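Local atomic coordinates of uncharacterized hypothetical protein (Parabacteroides merdae, PDB entry 4EI0), a protein that is of unknown function, a member of the DUF4466 family from a gut bacterium, built largely of antiparallel beta-sheets. Residues B[13-24]-B[36-45]; B[154-165]-B[174-183]. One frame throughout, in Å; residues are numbered along the deposited sequence.

Contact 1: residues B[13-24]-B[36-45]; sequences VSALSNDCIKRS and IEFAYAMAIP
Tyr40 and Cys20 face each other as a non-hydrogen-bonded pair where strands 17-22 and 36-43 run antiparallel, their axes 4.6 Å apart. Backbone bonds at Ser17/Ala43, Asp19/Ala41 and Ile21/Ala39 tie the strands together, and side chains alternate between two faces. The Tyr40 side chain can be followed outward. With CG anti to the backbone N (chi1 -177°), the ring leans toward strand 17-22: CB lies 3.9 Å from Cys20 SG, CD1 3.8 Å from Cys20 CB, and CE1 reaches Asn18 CB. At the tip, Tyr40 OH donates to Asn18 OD1 over 2.6 Å, in the amide plane on a lone pair, with the amide and ring planes 64° apart. Asn18 suits this place because its ND2 remains available for a second bond, to Glu140 O. Met42 CG lies against one face of the tyrosine ring, off toward its rim. Further along, Phe38 sets CE2 of its ring 3.9 Å from Lys22 CB, while Lys22 carries its CE on to Ile36 CG2. On the other face small Ala39 leaves room for the aliphatic part of Arg23, whose CD comes to 3.5 Å from Ala39 CB. Bent at chi3, Arg23 turns its NE to a salt bridge with Glu37 OE2, unusually short and of doubtful exact length. Beyond it Ser24 OG accepts a nearly straight bond (177°) from Glu37 N. Strand 17-22 is one of its sheet's two outermost strands within this chain, with strand 107-115 on the far side of 36-43; Phe38, Tyr40 and Cys20 pack on Phe129 of strand 124-133, in a second sheet.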
loop_
_atom_site.group_PDB
_atom_site.type_symbol
_atom_site.label_atom_id
_atom_site.label_comp_id
_atom_site.label_asym_id
_atom_site.label_seq_id
_atom_site.Cartn_x
_atom_site.Cartn_y
_atom_site.Cartn_z
ATOM N N VAL B 13 -3.721 16.435 -6.078
ATOM C CA VAL B 13 -3.145 17.656 -5.503
ATOM C C VAL B 13 -1.606 17.780 -5.701
ATOM O O VAL B 13 -0.811 16.966 -5.237
ATOM C CB VAL B 13 -3.573 17.821 -4.042
ATOM C CG1 VAL B 13 -3.097 19.149 -3.475
ATOM C CG2 VAL B 13 -5.079 17.733 -3.977
ATOM N N SER B 14 -1.181 18.830 -6.371
ATOM C CA SER B 14 0.237 18.974 -6.739
ATOM C C SER B 14 1.064 19.601 -5.607
ATOM O O SER B 14 1.885 20.490 -5.800
ATOM C CB SER B 14 0.376 19.725 -8.046
ATOM O OG SER B 14 -0.543 20.814 -8.117
ATOM N N ALA B 15 0.821 19.095 -4.409
ATOM C CA ALA B 15 1.457 19.550 -3.173
ATOM C C ALA B 15 1.035 18.544 -2.078
ATOM O O ALA B 15 0.186 17.683 -2.310
ATOM C CB ALA B 15 0.986 20.966 -2.796
ATOM N N LEU B 16 1.629 18.672 -0.902
ATOM C CA LEU B 16 1.201 17.919 0.289
ATOM C C LEU B 16 -0.257 18.086 0.514
ATOM O O LEU B 16 -0.764 19.201 0.481
ATOM C CB LEU B 16 1.924 18.453 1.525
ATOM C CG LEU B 16 1.669 17.674 2.811
ATOM C CD1 LEU B 16 1.873 16.166 2.599
ATOM C CD2 LEU B 16 2.654 18.221 3.836
ATOM N N SER B 17 -0.966 16.980 0.677
ATOM C CA SER B 17 -2.373 17.029 0.988
ATOM C C SER B 17 -2.756 15.997 2.076
ATOM O O SER B 17 -1.977 15.091 2.407
ATOM C CB SER B 17 -3.154 16.774 -0.272
ATOM O OG SER B 17 -3.006 15.417 -0.593
ATOM N N ASN B 18 -3.959 16.144 2.628
ATOM C CA ASN B 18 -4.398 15.250 3.714
ATOM C C ASN B 18 -5.905 15.050 3.733
ATOM O O ASN B 18 -6.639 15.829 3.160
ATOM C CB ASN B 18 -3.816 15.693 5.071
ATOM C CG ASN B 18 -4.388 17.032 5.647
ATOM O OD1 ASN B 18 -4.042 17.413 6.770
ATOM N ND2 ASN B 18 -5.253 17.694 4.934
ATOM N N ASP B 19 -6.342 13.987 4.381
ATOM C CA ASP B 19 -7.750 13.697 4.573
ATOM C C ASP B 19 -7.870 12.800 5.786
ATOM O O ASP B 19 -6.957 12.063 6.071
ATOM C CB ASP B 19 -8.306 12.953 3.371
ATOM C CG ASP B 19 -9.819 12.763 3.465
ATOM O OD1 ASP B 19 -10.539 13.755 3.592
ATOM O OD2 ASP B 19 -10.294 11.623 3.452
ATOM N N CYS B 20 -8.953 12.901 6.548
ATOM C CA CYS B 20 -9.067 12.107 7.755
ATOM C C CYS B 20 -10.485 11.615 7.896
ATOM O O CYS B 20 -11.413 12.376 7.668
ATOM C CB CYS B 20 -8.629 12.928 8.990
ATOM S SG CYS B 20 -8.296 11.865 10.422
ATOM N N ILE B 21 -10.647 10.346 8.266
ATOM C CA ILE B 21 -11.971 9.732 8.447
ATOM C C ILE B 21 -12.068 9.100 9.835
ATOM O O ILE B 21 -11.159 8.440 10.282
ATOM C CB ILE B 21 -12.356 8.740 7.302
ATOM C CG1 ILE B 21 -11.604 7.405 7.380
ATOM C CG2 ILE B 21 -12.143 9.402 5.936
ATOM C CD1 ILE B 21 -12.231 6.277 6.567
ATOM N N LYS B 22 -13.151 9.382 10.552
ATOM C CA LYS B 22 -13.413 8.725 11.817
ATOM C C LYS B 22 -13.758 7.287 11.479
ATOM O O LYS B 22 -14.608 7.058 10.634
ATOM C CB LYS B 22 -14.590 9.424 12.533
ATOM C CG LYS B 22 -14.924 8.843 13.912
ATOM C CD LYS B 22 -15.868 9.744 14.694
ATOM C CE LYS B 22 -16.581 8.974 15.822
ATOM N NZ LYS B 22 -17.775 8.215 15.361
ATOM N N ARG B 23 -13.067 6.321 12.054
ATOM C CA ARG B 23 -13.384 4.897 11.814
ATOM C C ARG B 23 -14.491 4.408 12.745
ATOM O O ARG B 23 -15.380 3.688 12.344
ATOM C CB ARG B 23 -12.134 4.018 11.893
ATOM C CG ARG B 23 -11.346 4.083 10.579
ATOM C CD ARG B 23 -9.897 3.628 10.703
ATOM N NE ARG B 23 -9.733 2.280 11.255
ATOM C CZ ARG B 23 -9.876 1.140 10.570
ATOM N NH1 ARG B 23 -10.211 1.141 9.282
ATOM N NH2 ARG B 23 -9.679 -0.022 11.187
ATOM N N SER B 24 -14.467 4.856 13.983
ATOM C CA SER B 24 -15.566 4.562 14.896
ATOM C C SER B 24 -16.931 4.922 14.270
ATOM O O SER B 24 -17.101 5.991 13.639
ATOM C CB SER B 24 -15.345 5.321 16.226
ATOM O OG SER B 24 -13.988 5.142 16.711
ATOM N N ILE B 36 -11.736 6.521 20.455
ATOM C CA ILE B 36 -12.274 7.016 19.185
ATOM C C ILE B 36 -11.088 6.886 18.211
ATOM O O ILE B 36 -9.967 7.383 18.465
ATOM C CB ILE B 36 -12.724 8.480 19.211
ATOM C CG1 ILE B 36 -13.600 8.734 20.423
ATOM C CG2 ILE B 36 -13.421 8.862 17.912
ATOM C CD1 ILE B 36 -14.212 10.114 20.457
ATOM N N GLU B 37 -11.336 6.158 17.141
ATOM C CA GLU B 37 -10.312 5.797 16.172
ATOM C C GLU B 37 -10.486 6.560 14.875
ATOM O O GLU B 37 -11.608 6.651 14.351
ATOM C CB GLU B 37 -10.427 4.335 15.855
ATOM C CG GLU B 37 -9.320 3.835 14.944
ATOM C CD GLU B 37 -9.491 2.384 14.565
ATOM O OE1 GLU B 37 -10.199 1.641 15.282
ATOM O OE2 GLU B 37 -8.911 1.984 13.548
ATOM N N PHE B 38 -9.375 7.075 14.361
ATOM C CA PHE B 38 -9.354 7.896 13.150
ATOM C C PHE B 38 -8.308 7.299 12.168
ATOM O O PHE B 38 -7.319 6.706 12.607
ATOM C CB PHE B 38 -8.992 9.348 13.480
ATOM C CG PHE B 38 -10.009 10.084 14.307
ATOM C CD1 PHE B 38 -10.004 9.983 15.675
ATOM C CD2 PHE B 38 -10.971 10.844 13.708
ATOM C CE1 PHE B 38 -10.943 10.659 16.432
ATOM C CE2 PHE B 38 -11.927 11.513 14.454
ATOM C CZ PHE B 38 -11.905 11.424 15.821
ATOM N N ALA B 39 -8.531 7.453 10.861
ATOM C CA ALA B 39 -7.568 7.062 9.832
ATOM C C ALA B 39 -7.167 8.342 9.109
ATOM O O ALA B 39 -8.001 8.954 8.447
ATOM C CB ALA B 39 -8.169 6.056 8.862
ATOM N N TYR B 40 -5.920 8.775 9.307
ATOM C CA TYR B 40 -5.411 10.055 8.801
ATOM C C TYR B 40 -4.511 9.742 7.595
ATOM O O TYR B 40 -3.453 9.149 7.769
ATOM C CB TYR B 40 -4.596 10.774 9.834
ATOM C CG TYR B 40 -4.069 12.157 9.449
ATOM C CD1 TYR B 40 -4.855 13.068 8.763
ATOM C CD2 TYR B 40 -2.783 12.557 9.813
ATOM C CE1 TYR B 40 -4.371 14.328 8.414
ATOM C CE2 TYR B 40 -2.297 13.832 9.493
ATOM C CZ TYR B 40 -3.099 14.717 8.800
ATOM O OH TYR B 40 -2.619 15.986 8.483
ATOM N N ALA B 41 -4.962 10.156 6.403
ATOM C CA ALA B 41 -4.272 9.943 5.124
ATOM C C ALA B 41 -3.519 11.182 4.717
ATOM O O ALA B 41 -4.074 12.286 4.759
ATOM C CB ALA B 41 -5.282 9.593 4.038
HETATM N N MSE B 42 -2.289 10.985 4.250
HETATM C CA MSE B 42 -1.412 12.071 3.787
HETATM C C MSE B 42 -0.778 11.682 2.466
HETATM O O MSE B 42 -0.547 10.514 2.218
HETATM C CB MSE B 42 -0.294 12.306 4.816
HETATM C CG MSE B 42 -0.795 12.577 6.217
HETATM SE SE MSE B 42 0.492 12.086 7.565
HETATM C CE MSE B 42 -0.066 10.142 7.485
ATOM N N ALA B 43 -0.507 12.645 1.597
ATOM C CA ALA B 43 0.114 12.337 0.277
ATOM C C ALA B 43 0.805 13.575 -0.275
ATOM O O ALA B 43 0.308 14.680 -0.110
ATOM C CB ALA B 43 -0.908 11.813 -0.748
ATOM N N ILE B 44 1.975 13.363 -0.872
ATOM C CA ILE B 44 2.752 14.375 -1.508
ATOM C C ILE B 44 3.240 13.754 -2.796
ATOM O O ILE B 44 3.565 12.582 -2.816
ATOM C CB ILE B 44 3.916 14.867 -0.623
ATOM C CG1 ILE B 44 4.608 16.084 -1.281
ATOM C CG2 ILE B 44 4.931 13.765 -0.353
ATOM C CD1 ILE B 44 5.653 16.758 -0.411
ATOM N N PRO B 45 3.232 14.509 -3.903
ATOM C CA PRO B 45 3.814 13.926 -5.103
ATOM C C PRO B 45 5.268 13.534 -4.829
ATOM O O PRO B 45 6.039 14.300 -4.238
ATOM C CB PRO B 45 3.697 15.058 -6.136
ATOM C CG PRO B 45 2.590 15.918 -5.617
ATOM C CD PRO B 45 2.757 15.883 -4.133
#

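Contact 2: residues B[154-165]-B[174-183]; sequences AKNLSVTNDKCY and AVHIYSKADL
A short antiparallel beta bridge and a capped helix start join these segments, where the chain passes from strand 152-159 of one sheet into strand 165-167 of another, whose outermost strand 176-178 pairs with it. In the bridge, Tyr165 and Tyr178 form a hydrogen-bonded pair: Tyr178 N donates to Tyr165 O (2.8 Å), and Tyr165 N returns a bond to Tyr178 O. The helix follows at once. Ser179, its N-cap, makes a capping box with Asp182, OG accepting from Asp182 N while Asp182 OD2 accepts from Ser179 N; a short serine hydroxyl between the backbone N and carbonyl carbon (chi1 62°) is well placed for this. Lys180 N, in the first turn, donates to Asp162 O at 2.9 Å. That carbonyl belongs to a turn held by an ST motif, in which Thr160 OG1 accepts from Lys163 N.

Branched aliphatic residues fill the space between strands 157-159 and 176-178, whose axes are 8.1 Å apart. Ile177 sends its CD1 to Val159 CG2 (3.7 Å), the two side chains crossing at about a right angle. Leu157 and Val175 slide past each other in opposite directions. Beside the helix, the extended Lys180 side chain runs at about a right angle to that of Tyr165, its CG near ring atom CE2. Cys164 SG sits over the centre of one face of this ring, and on the opposite face Leu183 CD2 makes a CH-pi contact, 4.1 Å from the ring centroid.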
loop_
_atom_site.group_PDB
_atom_site.type_symbol
_atom_site.label_atom_id
_atom_site.label_comp_id
_atom_site.label_asym_id
_atom_site.label_seq_id
_atom_site.Cartn_x
_atom_site.Cartn_y
_atom_site.Cartn_z
ATOM N N ALA B 154 -19.421 -1.390 32.200
ATOM C CA ALA B 154 -18.563 -2.445 32.804
ATOM C C ALA B 154 -18.961 -3.739 32.106
ATOM O O ALA B 154 -20.156 -4.055 32.039
ATOM C CB ALA B 154 -18.828 -2.522 34.295
ATOM N N LYS B 155 -17.999 -4.492 31.570
ATOM C CA LYS B 155 -18.300 -5.660 30.781
ATOM C C LYS B 155 -17.758 -6.930 31.388
ATOM O O LYS B 155 -16.766 -6.917 32.088
ATOM C CB LYS B 155 -17.729 -5.534 29.378
ATOM C CG LYS B 155 -18.321 -4.419 28.565
ATOM C CD LYS B 155 -17.549 -4.244 27.270
ATOM C CE LYS B 155 -17.722 -5.480 26.379
ATOM N NZ LYS B 155 -17.324 -5.192 24.976
ATOM N N ASN B 156 -18.467 -8.017 31.123
ATOM C CA ASN B 156 -18.051 -9.364 31.454
ATOM C C ASN B 156 -17.661 -9.552 32.884
ATOM O O ASN B 156 -16.592 -10.048 33.175
ATOM C CB ASN B 156 -16.943 -9.803 30.490
ATOM C CG ASN B 156 -17.379 -9.683 29.038
ATOM O OD1 ASN B 156 -16.741 -8.986 28.241
ATOM N ND2 ASN B 156 -18.508 -10.288 28.705
ATOM N N LEU B 157 -18.563 -9.188 33.787
ATOM C CA LEU B 157 -18.357 -9.375 35.212
ATOM C C LEU B 157 -18.967 -10.701 35.667
ATOM O O LEU B 157 -20.009 -11.107 35.188
ATOM C CB LEU B 157 -18.993 -8.237 36.006
ATOM C CG LEU B 157 -18.342 -6.900 35.680
ATOM C CD1 LEU B 157 -19.325 -5.748 35.711
ATOM C CD2 LEU B 157 -17.168 -6.682 36.618
ATOM N N SER B 158 -18.341 -11.332 36.651
ATOM C CA SER B 158 -18.752 -12.621 37.130
ATOM C C SER B 158 -19.689 -12.519 38.318
ATOM O O SER B 158 -19.421 -11.838 39.290
ATOM C CB SER B 158 -17.503 -13.463 37.455
ATOM O OG SER B 158 -17.871 -14.647 38.096
ATOM N N VAL B 159 -20.798 -13.237 38.238
ATOM C CA VAL B 159 -21.791 -13.250 39.271
ATOM C C VAL B 159 -22.047 -14.703 39.634
ATOM O O VAL B 159 -22.216 -15.554 38.766
ATOM C CB VAL B 159 -23.065 -12.507 38.812
ATOM C CG1 VAL B 159 -24.169 -12.689 39.831
ATOM C CG2 VAL B 159 -22.728 -11.002 38.608
ATOM N N THR B 160 -22.064 -14.989 40.922
ATOM C CA THR B 160 -22.284 -16.340 41.401
ATOM C C THR B 160 -23.099 -16.219 42.680
ATOM O O THR B 160 -23.368 -15.115 43.166
ATOM C CB THR B 160 -20.956 -17.062 41.679
ATOM O OG1 THR B 160 -20.285 -16.411 42.761
ATOM C CG2 THR B 160 -20.047 -17.025 40.465
ATOM N N ASN B 161 -23.492 -17.337 43.256
ATOM C CA ASN B 161 -24.235 -17.290 44.511
ATOM C C ASN B 161 -23.477 -16.588 45.645
ATOM O O ASN B 161 -24.097 -16.025 46.542
ATOM C CB ASN B 161 -24.646 -18.699 44.940
ATOM C CG ASN B 161 -25.883 -19.164 44.216
ATOM O OD1 ASN B 161 -27.007 -18.705 44.499
ATOM N ND2 ASN B 161 -25.685 -20.050 43.245
ATOM N N ASP B 162 -22.148 -16.620 45.588
ATOM C CA ASP B 162 -21.326 -15.922 46.570
ATOM C C ASP B 162 -21.015 -14.498 46.158
ATOM O O ASP B 162 -20.871 -13.651 47.022
ATOM C CB ASP B 162 -20.001 -16.660 46.818
ATOM C CG ASP B 162 -20.191 -17.976 47.506
ATOM O OD1 ASP B 162 -21.292 -18.221 48.071
ATOM O OD2 ASP B 162 -19.216 -18.752 47.487
ATOM N N LYS B 163 -20.846 -14.272 44.854
ATOM C CA LYS B 163 -20.493 -12.999 44.313
ATOM C C LYS B 163 -21.770 -12.451 43.725
ATOM O O LYS B 163 -21.942 -12.385 42.511
ATOM C CB LYS B 163 -19.411 -13.139 43.240
ATOM C CG LYS B 163 -18.088 -13.669 43.769
ATOM C CD LYS B 163 -16.998 -13.547 42.716
ATOM C CE LYS B 163 -17.108 -14.662 41.694
ATOM N NZ LYS B 163 -16.008 -14.574 40.689
ATOM N N CYS B 164 -22.638 -12.060 44.631
ATOM C CA CYS B 164 -24.022 -11.949 44.381
ATOM C C CYS B 164 -24.634 -10.592 44.659
ATOM O O CYS B 164 -25.827 -10.461 44.505
ATOM C CB CYS B 164 -24.749 -13.001 45.245
ATOM S SG CYS B 164 -24.586 -12.830 47.032
ATOM N N TYR B 165 -23.864 -9.594 45.065
ATOM C CA TYR B 165 -24.469 -8.337 45.506
ATOM C C TYR B 165 -24.052 -7.256 44.552
ATOM O O TYR B 165 -22.895 -6.854 44.546
ATOM C CB TYR B 165 -24.034 -8.026 46.938
ATOM C CG TYR B 165 -24.470 -9.018 47.954
ATOM C CD1 TYR B 165 -25.804 -9.243 48.192
ATOM C CD2 TYR B 165 -23.548 -9.707 48.736
ATOM C CE1 TYR B 165 -26.212 -10.151 49.151
ATOM C CE2 TYR B 165 -23.955 -10.596 49.708
ATOM C CZ TYR B 165 -25.279 -10.830 49.909
ATOM O OH TYR B 165 -25.679 -11.718 50.879
ATOM N N ALA B 174 -19.937 1.172 36.450
ATOM C CA ALA B 174 -21.345 0.956 36.057
ATOM C C ALA B 174 -22.053 0.011 37.013
ATOM O O ALA B 174 -23.213 0.200 37.348
ATOM C CB ALA B 174 -21.432 0.434 34.621
ATOM N N VAL B 175 -21.327 -0.990 37.469
ATOM C CA VAL B 175 -21.791 -1.935 38.508
ATOM C C VAL B 175 -20.579 -2.441 39.211
ATOM O O VAL B 175 -19.494 -2.484 38.590
ATOM C CB VAL B 175 -22.581 -3.134 37.918
ATOM C CG1 VAL B 175 -21.677 -4.116 37.204
ATOM C CG2 VAL B 175 -23.365 -3.812 39.025
ATOM N N HIS B 176 -20.744 -2.829 40.465
ATOM C CA HIS B 176 -19.704 -3.548 41.203
ATOM C C HIS B 176 -20.327 -4.727 41.866
ATOM O O HIS B 176 -21.398 -4.606 42.422
ATOM C CB HIS B 176 -19.034 -2.624 42.234
ATOM C CG HIS B 176 -17.838 -3.258 42.933
ATOM N ND1 HIS B 176 -16.574 -3.179 42.450
ATOM C CD2 HIS B 176 -17.778 -4.068 44.050
ATOM C CE1 HIS B 176 -15.749 -3.853 43.290
ATOM N NE2 HIS B 176 -16.487 -4.418 44.234
ATOM N N ILE B 177 -19.670 -5.884 41.802
ATOM C CA ILE B 177 -20.170 -7.115 42.425
ATOM C C ILE B 177 -19.394 -7.330 43.721
ATOM O O ILE B 177 -18.206 -7.564 43.697
ATOM C CB ILE B 177 -19.971 -8.382 41.527
ATOM C CG1 ILE B 177 -20.377 -8.148 40.049
ATOM C CG2 ILE B 177 -20.710 -9.536 42.134
ATOM C CD1 ILE B 177 -21.783 -7.648 39.840
ATOM N N TYR B 178 -20.101 -7.224 44.831
ATOM C CA TYR B 178 -19.627 -7.485 46.179
ATOM C C TYR B 178 -20.029 -8.899 46.492
ATOM O O TYR B 178 -21.024 -9.368 45.988
ATOM C CB TYR B 178 -20.311 -6.536 47.193
ATOM C CG TYR B 178 -19.779 -5.120 47.086
ATOM C CD1 TYR B 178 -18.458 -4.832 47.446
ATOM C CD2 TYR B 178 -20.544 -4.094 46.556
ATOM C CE1 TYR B 178 -17.938 -3.551 47.304
ATOM C CE2 TYR B 178 -20.020 -2.795 46.415
ATOM C CZ TYR B 178 -18.721 -2.534 46.809
ATOM O OH TYR B 178 -18.185 -1.278 46.686
ATOM N N SER B 179 -19.247 -9.558 47.326
ATOM C CA SER B 179 -19.466 -10.942 47.727
ATOM C C SER B 179 -19.915 -11.050 49.139
ATOM O O SER B 179 -19.924 -10.080 49.899
ATOM C CB SER B 179 -18.151 -11.717 47.628
ATOM O OG SER B 179 -17.186 -11.157 48.513
ATOM N N LYS B 180 -20.288 -12.256 49.518
ATOM C CA LYS B 180 -20.661 -12.528 50.878
ATOM C C LYS B 180 -19.476 -12.307 51.830
ATOM O O LYS B 180 -19.683 -11.908 52.964
ATOM C CB LYS B 180 -21.241 -13.936 50.991
ATOM C CG LYS B 180 -22.625 -14.058 50.350
ATOM C CD LYS B 180 -23.129 -15.498 50.301
ATOM C CE LYS B 180 -24.641 -15.530 50.093
ATOM N NZ LYS B 180 -25.232 -16.879 49.960
ATOM N N ALA B 181 -18.254 -12.549 51.358
ATOM C CA ALA B 181 -17.053 -12.321 52.158
ATOM C C ALA B 181 -16.900 -10.840 52.388
ATOM O O ALA B 181 -16.576 -10.423 53.490
ATOM C CB ALA B 181 -15.828 -12.816 51.432
ATOM N N ASP B 182 -17.140 -10.049 51.338
ATOM C CA ASP B 182 -17.037 -8.581 51.453
ATOM C C ASP B 182 -17.939 -8.063 52.542
ATOM O O ASP B 182 -17.508 -7.305 53.415
ATOM C CB ASP B 182 -17.347 -7.891 50.161
ATOM C CG ASP B 182 -16.344 -8.204 49.065
ATOM O OD1 ASP B 182 -15.154 -8.418 49.347
ATOM O OD2 ASP B 182 -16.761 -8.257 47.891
ATOM N N LEU B 183 -19.178 -8.537 52.553
ATOM C CA LEU B 183 -20.119 -8.136 53.579
ATOM C C LEU B 183 -19.806 -8.668 54.967
ATOM O O LEU B 183 -20.237 -8.060 55.944
ATOM C CB LEU B 183 -21.575 -8.475 53.180
ATOM C CG LEU B 183 -22.293 -7.379 52.369
ATOM C CD1 LEU B 183 -21.574 -7.100 51.056
ATOM C CD2 LEU B 183 -23.756 -7.701 52.155
#

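The two contacts come in series along the chain: contact 1 closes at residue 45, well before contact 2 opens at 154. Their centres are 45 Å apart, on opposite sides of the chain's centre, and their nearest atoms remain about 14 Å from each other, so they do not touch. They share no sheet. Contact 1 joins an outermost strand to its neighbour in one five-stranded antiparallel sheet, whereas contact 2 sets strand 176-178 and the start of helix 180-185 against both strand 152-159, outermost in another sheet, and Tyr165 at the start of strand 165-167, the sheet neighbour of 176-178. Both belong to the one DUF4466 family sequence, which thus takes in widely separated beta-rich parts of this elongated protein.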